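Local coordinates for putative hydrolase (Bacteroides ovatus, PDB 4HBS), which is of unknown function but is a putative hydrolase, possibly acting on glycosides, with a five-bladed beta-propeller fold, at residues A[59-73]-A[355-367]. Sequence-based numbering, arbitrary orientation.
Sequences DGVFTTGLPDGNIFW and HVYMVNIHPALSR
With CG anti to the carbonyl carbon (chi1 -75°), the side chain of Asn-360 reaches across to Phe-62, whose CG is likewise anti to its carbonyl carbon (chi1 -62°), bringing the ring back beneath the amide. ND2 thus sits over the centre of one ring face, 3.7 Å above its plane, while the same nitrogen donates, nearly straight, to the carbonyl O of Val-61 at 2.8 Å. That acceptor lies in the amide plane, but the donor stands well above the carbonyl plane. A G1 beta bulge at Val-61 and Phe-62, opposite Ser-74, interrupts the strand where Asn-360 reaches it. Selenomethionine Met-358, its chain folded back twice, brings SE 3.9 Å from CZ of Phe-62 in an oblique Met-aromatic contact. Replacing Phe-62 by an alanine would probably open a gap beside SE and strip the amide of the aromatic face beneath it. Strands 60-65 and 356-361, 11° from parallel, are the innermost strands of two neighbouring blades of the five-bladed propeller; they meet through side chains and a water that bridges O of Gly-60 and O of Met-358. Further along, OG1 of Thr-63 and ND1 of His-362 share a 2.6 Å hydrogen bond at the imidazole edge, and NE2 is bonded to Ser-374 in the next strand of its blade, so both ring nitrogens are engaged and the ring's rotation is fixed. Beyond the histidine the contact turns apolar: CD1 of Ile-71 packs 3.6 Å from CD2 of Leu-365 and also touches the methyl of Ala-364, and the other leucine methyl, CD1, comes 3.8 Å from CH2 of Trp-73, whose indole NE1 is bonded to Gln-102. At the other end, the hydroxyl of Tyr-357 donates to OD1 of Asp-59, which approaches the phenol at its edge.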
ATOM      1  N   ASP A  59      -0.589  -8.847   1.762  1.00 40.26           N
ATOM      2  CA  ASP A  59      -0.134  -8.032   0.639  1.00 39.94           C
ATOM      3  C   ASP A  59      -0.856  -6.696   0.669  1.00 43.54           C
ATOM      4  O   ASP A  59      -1.869  -6.570   1.364  1.00 42.22           O
ATOM      5  CB  ASP A  59      -0.576  -8.839  -0.574  1.00 42.47           C
ATOM      6  CG  ASP A  59       0.026  -8.593  -1.915  1.00 61.32           C
ATOM      7  OD1 ASP A  59       1.148  -9.057  -2.133  1.00 61.57           O
ATOM      8  OD2 ASP A  59      -0.734  -8.180  -2.847  1.00 71.13           O
ATOM      9  N   GLY A  60      -0.382  -5.731  -0.112  1.00 40.68           N
ATOM     10  CA  GLY A  60      -0.953  -4.388  -0.135  1.00 40.43           C
ATOM     11  C   GLY A  60      -0.453  -3.623   1.069  1.00 43.74           C
ATOM     12  O   GLY A  60       0.705  -3.204   1.091  1.00 43.32           O
ATOM     13  N   VAL A  61      -1.285  -3.529   2.122  1.00 40.29           N
ATOM     14  CA  VAL A  61      -0.931  -2.877   3.389  1.00 40.50           C
ATOM     15  C   VAL A  61      -0.875  -1.372   3.129  1.00 45.11           C
ATOM     16  O   VAL A  61       0.187  -0.816   2.854  1.00 44.21           O
ATOM     17  CB  VAL A  61       0.388  -3.453   4.028  1.00 43.42           C
ATOM     18  CG1 VAL A  61       0.597  -2.924   5.436  1.00 42.84           C
ATOM     19  CG2 VAL A  61       0.368  -4.987   4.045  1.00 42.93           C
ATOM     20  N   PHE A  62      -2.057  -0.744   3.138  1.00 43.07           N
ATOM     21  CA  PHE A  62      -2.252   0.690   2.895  1.00 43.15           C
ATOM     22  C   PHE A  62      -2.956   1.311   4.078  1.00 46.13           C
ATOM     23  O   PHE A  62      -4.037   0.854   4.424  1.00 45.70           O
ATOM     24  CB  PHE A  62      -3.117   0.906   1.651  1.00 45.27           C
ATOM     25  CG  PHE A  62      -2.586   0.406   0.333  1.00 47.27           C
ATOM     26  CD1 PHE A  62      -2.658  -0.944   0.003  1.00 50.39           C
ATOM     27  CD2 PHE A  62      -2.216   1.298  -0.663  1.00 50.88           C
ATOM     28  CE1 PHE A  62      -2.225  -1.400  -1.242  1.00 51.27           C
ATOM     29  CE2 PHE A  62      -1.808   0.843  -1.917  1.00 54.02           C
ATOM     30  CZ  PHE A  62      -1.797  -0.505  -2.192  1.00 51.32           C
ATOM     31  N   THR A  63      -2.390   2.382   4.665  1.00 42.95           N
ATOM     32  CA  THR A  63      -3.002   3.081   5.796  1.00 42.80           C
ATOM     33  C   THR A  63      -3.691   4.362   5.343  1.00 48.59           C
ATOM     34  O   THR A  63      -3.380   4.918   4.283  1.00 48.48           O
ATOM     35  CB  THR A  63      -1.982   3.412   6.855  1.00 43.95           C
ATOM     36  OG1 THR A  63      -0.906   4.090   6.241  1.00 49.16           O
ATOM     37  CG2 THR A  63      -1.490   2.210   7.564  1.00 38.85           C
ATOM     38  N   THR A  64      -4.625   4.826   6.170  1.00 46.04           N
ATOM     39  CA  THR A  64      -5.373   6.054   5.968  1.00 46.44           C
ATOM     40  C   THR A  64      -5.816   6.513   7.330  1.00 51.66           C
ATOM     41  O   THR A  64      -6.742   5.921   7.898  1.00 51.93           O
ATOM     42  CB  THR A  64      -6.563   5.830   5.006  1.00 54.45           C
ATOM     43  OG1 THR A  64      -6.066   5.660   3.684  1.00 58.38           O
ATOM     44  CG2 THR A  64      -7.571   6.990   5.011  1.00 52.96           C
ATOM     45  N   GLY A  65      -5.142   7.530   7.871  1.00 48.24           N
ATOM     46  CA  GLY A  65      -5.522   8.103   9.152  1.00 49.41           C
ATOM     47  C   GLY A  65      -6.942   8.629   9.061  1.00 55.71           C
ATOM     48  O   GLY A  65      -7.315   9.202   8.026  1.00 56.18           O
ATOM     49  N   LEU A  66      -7.771   8.361  10.097  1.00 52.80           N
ATOM     50  CA  LEU A  66      -9.173   8.784  10.118  1.00 53.58           C
ATOM     51  C   LEU A  66      -9.352   9.993  11.029  1.00 60.79           C
ATOM     52  O   LEU A  66      -8.477  10.272  11.852  1.00 61.70           O
ATOM     53  CB  LEU A  66     -10.073   7.622  10.571  1.00 53.06           C
ATOM     54  CG  LEU A  66     -10.057   6.384   9.673  1.00 54.97           C
ATOM     55  CD1 LEU A  66     -10.908   5.300  10.248  1.00 54.85           C
ATOM     56  CD2 LEU A  66     -10.505   6.715   8.278  1.00 54.70           C
ATOM     57  N   PRO A  67     -10.474  10.737  10.920  1.00 59.06           N
ATOM     58  CA  PRO A  67     -10.643  11.929  11.780  1.00 60.47           C
ATOM     59  C   PRO A  67     -10.921  11.637  13.270  1.00 64.80           C
ATOM     60  O   PRO A  67     -10.804  12.554  14.081  1.00 66.11           O
ATOM     61  CB  PRO A  67     -11.838  12.660  11.144  1.00 63.24           C
ATOM     62  CG  PRO A  67     -12.097  11.971   9.856  1.00 66.47           C
ATOM     63  CD  PRO A  67     -11.627  10.580  10.009  1.00 60.40           C
ATOM     64  N   ASP A  68     -11.283  10.382  13.630  1.00 59.76           N
ATOM     65  CA  ASP A  68     -11.578  10.000  15.023  1.00 59.98           C
ATOM     66  C   ASP A  68     -10.336   9.449  15.771  1.00 62.20           C
ATOM     67  O   ASP A  68     -10.480   8.959  16.890  1.00 62.62           O
ATOM     68  CB  ASP A  68     -12.733   8.970  15.071  1.00 61.85           C
ATOM     69  CG  ASP A  68     -12.613   7.808  14.096  1.00 69.89           C
ATOM     70  OD1 ASP A  68     -11.511   7.216  14.007  1.00 67.90           O
ATOM     71  OD2 ASP A  68     -13.598   7.538  13.374  1.00 76.13           O
ATOM     72  N   GLY A  69      -9.147   9.536  15.162  1.00 56.59           N
ATOM     73  CA  GLY A  69      -7.913   9.069  15.775  1.00 55.48           C
ATOM     74  C   GLY A  69      -7.510   7.661  15.393  1.00 58.37           C
ATOM     75  O   GLY A  69      -6.390   7.248  15.706  1.00 57.77           O
ATOM     76  N   ASN A  70      -8.407   6.899  14.719  1.00 53.98           N
ATOM     77  CA  ASN A  70      -8.102   5.534  14.285  1.00 51.55           C
ATOM     78  C   ASN A  70      -7.402   5.576  12.943  1.00 53.45           C
ATOM     79  O   ASN A  70      -7.342   6.635  12.314  1.00 53.33           O
ATOM     80  CB  ASN A  70      -9.378   4.698  14.168  1.00 51.37           C
ATOM     81  CG  ASN A  70     -10.227   4.652  15.413  1.00 71.92           C
ATOM     82  OD1 ASN A  70      -9.721   4.645  16.530  1.00 69.66           O
ATOM     83  ND2 ASN A  70     -11.547   4.643  15.251  1.00 60.77           N
ATOM     84  N   ILE A  71      -6.865   4.417  12.502  1.00 48.02           N
ATOM     85  CA  ILE A  71      -6.173   4.259  11.216  1.00 45.82           C
ATOM     86  C   ILE A  71      -6.820   3.104  10.480  1.00 50.39           C
ATOM     87  O   ILE A  71      -7.028   2.039  11.067  1.00 49.75           O
ATOM     88  CB  ILE A  71      -4.643   4.033  11.394  1.00 47.46           C
ATOM     89  CG1 ILE A  71      -3.998   5.247  12.071  1.00 48.02           C
ATOM     90  CG2 ILE A  71      -3.967   3.722  10.031  1.00 46.88           C
ATOM     91  CD1 ILE A  71      -2.656   5.036  12.513  1.00 51.52           C
ATOM     92  N   PHE A  72      -7.119   3.306   9.194  1.00 47.20           N
ATOM     93  CA  PHE A  72      -7.739   2.290   8.350  1.00 45.92           C
ATOM     94  C   PHE A  72      -6.641   1.560   7.567  1.00 47.94           C
ATOM     95  O   PHE A  72      -5.857   2.204   6.893  1.00 46.62           O
ATOM     96  CB  PHE A  72      -8.760   2.949   7.408  1.00 48.39           C
ATOM     97  CG  PHE A  72      -9.188   2.081   6.256  1.00 49.81           C
ATOM     98  CD1 PHE A  72     -10.236   1.184   6.392  1.00 53.62           C
ATOM     99  CD2 PHE A  72      -8.492   2.103   5.056  1.00 52.03           C
ATOM    100  CE1 PHE A  72     -10.579   0.329   5.346  1.00 54.46           C
ATOM    101  CE2 PHE A  72      -8.835   1.248   4.015  1.00 54.59           C
ATOM    102  CZ  PHE A  72      -9.867   0.358   4.167  1.00 53.03           C
ATOM    103  N   TRP A  73      -6.606   0.225   7.643  1.00 44.06           N
ATOM    104  CA  TRP A  73      -5.637  -0.609   6.921  1.00 42.30           C
ATOM    105  C   TRP A  73      -6.361  -1.443   5.901  1.00 45.05           C
ATOM    106  O   TRP A  73      -7.350  -2.078   6.273  1.00 46.22           O
ATOM    107  CB  TRP A  73      -4.905  -1.553   7.890  1.00 40.37           C
ATOM    108  CG  TRP A  73      -4.042  -0.863   8.882  1.00 41.78           C
ATOM    109  CD1 TRP A  73      -4.450  -0.116   9.951  1.00 45.57           C
ATOM    110  CD2 TRP A  73      -2.617  -0.931   8.959  1.00 41.37           C
ATOM    111  NE1 TRP A  73      -3.362   0.308  10.674  1.00 45.24           N
ATOM    112  CE2 TRP A  73      -2.224  -0.197  10.102  1.00 46.13           C
ATOM    113  CE3 TRP A  73      -1.623  -1.504   8.147  1.00 41.73           C
ATOM    114  CZ2 TRP A  73      -0.880  -0.012  10.443  1.00 45.28           C
ATOM    115  CZ3 TRP A  73      -0.293  -1.334   8.495  1.00 43.05           C
ATOM    116  CH2 TRP A  73       0.069  -0.599   9.630  1.00 44.70           C
ATOM    117  N   HIS A 355      10.704 -11.748  -4.223  1.00 44.65           N
ATOM    118  CA  HIS A 355      10.520 -10.334  -4.557  1.00 44.84           C
ATOM    119  C   HIS A 355      10.126  -9.493  -3.381  1.00 47.06           C
ATOM    120  O   HIS A 355       9.391  -9.939  -2.513  1.00 46.53           O
ATOM    121  CB  HIS A 355       9.414 -10.163  -5.617  1.00 45.88           C
ATOM    122  CG  HIS A 355       9.762 -10.703  -6.959  1.00 50.60           C
ATOM    123  ND1 HIS A 355       8.838 -11.410  -7.708  1.00 52.87           N
ATOM    124  CD2 HIS A 355      10.928 -10.642  -7.645  1.00 53.44           C
ATOM    125  CE1 HIS A 355       9.458 -11.746  -8.829  1.00 53.01           C
ATOM    126  NE2 HIS A 355      10.721 -11.307  -8.838  1.00 53.75           N
ATOM    127  N   VAL A 356      10.563  -8.249  -3.400  1.00 42.35           N
ATOM    128  CA  VAL A 356      10.156  -7.248  -2.447  1.00 41.73           C
ATOM    129  C   VAL A 356       9.364  -6.257  -3.306  1.00 47.30           C
ATOM    130  O   VAL A 356       9.779  -5.934  -4.424  1.00 48.40           O
ATOM    131  CB  VAL A 356      11.296  -6.615  -1.597  1.00 45.00           C
ATOM    132  CG1 VAL A 356      12.511  -6.234  -2.434  1.00 45.34           C
ATOM    133  CG2 VAL A 356      10.781  -5.428  -0.807  1.00 44.49           C
ATOM    134  N   TYR A 357       8.186  -5.883  -2.863  1.00 42.86           N
ATOM    135  CA  TYR A 357       7.347  -5.003  -3.663  1.00 42.28           C
ATOM    136  C   TYR A 357       6.420  -4.221  -2.764  1.00 44.67           C
ATOM    137  O   TYR A 357       6.529  -4.332  -1.540  1.00 44.45           O
ATOM    138  CB  TYR A 357       6.576  -5.822  -4.712  1.00 43.18           C
ATOM    139  CG  TYR A 357       5.709  -6.921  -4.135  1.00 43.65           C
ATOM    140  CD1 TYR A 357       6.257  -8.147  -3.759  1.00 44.52           C
ATOM    141  CD2 TYR A 357       4.334  -6.762  -4.027  1.00 43.98           C
ATOM    142  CE1 TYR A 357       5.466  -9.154  -3.217  1.00 42.43           C
ATOM    143  CE2 TYR A 357       3.529  -7.772  -3.518  1.00 44.24           C
ATOM    144  CZ  TYR A 357       4.096  -8.977  -3.128  1.00 48.75           C
ATOM    145  OH  TYR A 357       3.308 -10.002  -2.660  1.00 46.89           O
HETATM  146  N   MSE A 358       5.589  -3.354  -3.353  1.00 39.79           N
HETATM  147  CA  MSE A 358       4.647  -2.542  -2.610  1.00 39.26           C
HETATM  148  C   MSE A 358       5.335  -1.784  -1.470  1.00 45.30           C
HETATM  149  O   MSE A 358       4.955  -1.909  -0.297  1.00 44.63           O
HETATM  150  CB  MSE A 358       3.532  -3.427  -2.067  1.00 40.49           C
HETATM  151  CG  MSE A 358       2.245  -2.688  -1.884  1.00 46.79           C
HETATM  152 SE   MSE A 358       1.306  -2.448  -3.541  0.75 53.44          SE
HETATM  153  CE  MSE A 358       0.694  -4.333  -3.741  1.00 49.62           C
ATOM    154  N   VAL A 359       6.367  -1.022  -1.813  1.00 43.48           N
ATOM    155  CA  VAL A 359       7.068  -0.223  -0.817  1.00 43.51           C
ATOM    156  C   VAL A 359       6.169   0.976  -0.596  1.00 47.60           C
ATOM    157  O   VAL A 359       6.079   1.842  -1.469  1.00 48.21           O
ATOM    158  CB  VAL A 359       8.498   0.130  -1.243  1.00 47.60           C
ATOM    159  CG1 VAL A 359       9.196   0.928  -0.157  1.00 48.18           C
ATOM    160  CG2 VAL A 359       9.284  -1.142  -1.541  1.00 46.89           C
ATOM    161  N   ASN A 360       5.402   0.939   0.519  1.00 42.94           N
ATOM    162  CA  ASN A 360       4.386   1.922   0.875  1.00 42.35           C
ATOM    163  C   ASN A 360       4.814   2.834   1.967  1.00 46.41           C
ATOM    164  O   ASN A 360       5.594   2.450   2.819  1.00 46.35           O
ATOM    165  CB  ASN A 360       3.094   1.215   1.285  1.00 41.61           C
ATOM    166  CG  ASN A 360       2.337   0.653   0.104  1.00 58.30           C
ATOM    167  OD1 ASN A 360       2.660   0.911  -1.066  1.00 54.98           O
ATOM    168  ND2 ASN A 360       1.298  -0.110   0.383  1.00 46.86           N
ATOM    169  N   ILE A 361       4.231   4.038   1.962  1.00 43.51           N
ATOM    170  CA  ILE A 361       4.514   5.144   2.875  1.00 44.04           C
ATOM    171  C   ILE A 361       3.296   5.298   3.796  1.00 48.99           C
ATOM    172  O   ILE A 361       2.169   5.118   3.330  1.00 50.16           O
ATOM    173  CB  ILE A 361       4.836   6.383   1.968  1.00 47.78           C
ATOM    174  CG1 ILE A 361       6.345   6.523   1.777  1.00 48.85           C
ATOM    175  CG2 ILE A 361       4.175   7.691   2.385  1.00 47.96           C
ATOM    176  CD1 ILE A 361       7.061   7.117   2.953  1.00 66.16           C
ATOM    177  N   HIS A 362       3.514   5.552   5.114  1.00 44.63           N
ATOM    178  CA  HIS A 362       2.426   5.624   6.118  1.00 43.23           C
ATOM    179  C   HIS A 362       2.528   6.881   7.000  1.00 47.30           C
ATOM    180  O   HIS A 362       2.915   6.803   8.167  1.00 47.11           O
ATOM    181  CB  HIS A 362       2.425   4.354   6.999  1.00 42.74           C
ATOM    182  CG  HIS A 362       2.353   3.091   6.209  1.00 44.59           C
ATOM    183  ND1 HIS A 362       1.219   2.755   5.504  1.00 45.95           N
ATOM    184  CD2 HIS A 362       3.304   2.162   5.974  1.00 45.50           C
ATOM    185  CE1 HIS A 362       1.485   1.611   4.903  1.00 44.61           C
ATOM    186  NE2 HIS A 362       2.737   1.216   5.147  1.00 44.72           N
ATOM    187  N   PRO A 363       2.103   8.044   6.466  1.00 44.34           N
ATOM    188  CA  PRO A 363       2.107   9.286   7.269  1.00 45.17           C
ATOM    189  C   PRO A 363       1.361   9.192   8.599  1.00 49.64           C
ATOM    190  O   PRO A 363       1.775   9.828   9.553  1.00 50.91           O
ATOM    191  CB  PRO A 363       1.403  10.290   6.358  1.00 47.49           C
ATOM    192  CG  PRO A 363       1.603   9.776   5.005  1.00 51.39           C
ATOM    193  CD  PRO A 363       1.571   8.291   5.117  1.00 45.86           C
ATOM    194  N   ALA A 364       0.260   8.416   8.656  1.00 45.92           N
ATOM    195  CA  ALA A 364      -0.536   8.231   9.875  1.00 45.98           C
ATOM    196  C   ALA A 364       0.276   7.612  11.038  1.00 50.29           C
ATOM    197  O   ALA A 364      -0.030   7.890  12.201  1.00 51.23           O
ATOM    198  CB  ALA A 364      -1.729   7.347   9.573  1.00 46.00           C
ATOM    199  N   LEU A 365       1.292   6.770  10.728  1.00 45.59           N
ATOM    200  CA  LEU A 365       2.120   6.111  11.751  1.00 45.06           C
ATOM    201  C   LEU A 365       3.310   6.945  12.172  1.00 49.64           C
ATOM    202  O   LEU A 365       3.941   6.610  13.172  1.00 50.16           O
ATOM    203  CB  LEU A 365       2.620   4.753  11.230  1.00 43.22           C
ATOM    204  CG  LEU A 365       1.537   3.788  10.759  1.00 45.79           C
ATOM    205  CD1 LEU A 365       2.149   2.504  10.252  1.00 44.03           C
ATOM    206  CD2 LEU A 365       0.557   3.496  11.865  1.00 47.48           C
ATOM    207  N   SER A 366       3.643   8.006  11.414  1.00 45.65           N
ATOM    208  CA  SER A 366       4.781   8.867  11.715  1.00 45.80           C
ATOM    209  C   SER A 366       4.561   9.585  13.053  1.00 52.06           C
ATOM    210  O   SER A 366       3.549  10.288  13.227  1.00 53.41           O
ATOM    211  CB  SER A 366       4.992   9.874  10.591  1.00 48.05           C
ATOM    212  OG  SER A 366       6.218  10.559  10.753  1.00 56.84           O
ATOM    213  N   ARG A 367       5.467   9.334  14.018  1.00 47.69           N
ATOM    214  CA  ARG A 367       5.394   9.912  15.354  1.00 48.35           C
ATOM    215  C   ARG A 367       5.998  11.334  15.417  1.00 56.02           C
ATOM    216  O   ARG A 367       5.484  12.160  16.175  1.00 57.50           O
ATOM    217  CB  ARG A 367       6.086   8.993  16.383  1.00 44.10           C
ATOM    218  CG  ARG A 367       5.269   7.736  16.716  1.00 45.45           C
ATOM    219  CD  ARG A 367       5.967   6.841  17.719  1.00 51.70           C
ATOM    220  NE  ARG A 367       6.688   5.712  17.090  1.00 58.56           N
ATOM    221  CZ  ARG A 367       6.391   4.409  17.223  1.00 66.96           C
ATOM    222  NH1 ARG A 367       5.355   4.022  17.963  1.00 39.52           N
ATOM    223  NH2 ARG A 367       7.132   3.486  16.612  1.00 61.53           N
TER
HETATM  224  O   HOH W   1       3.166  -2.325   1.783  1.00 41.11           O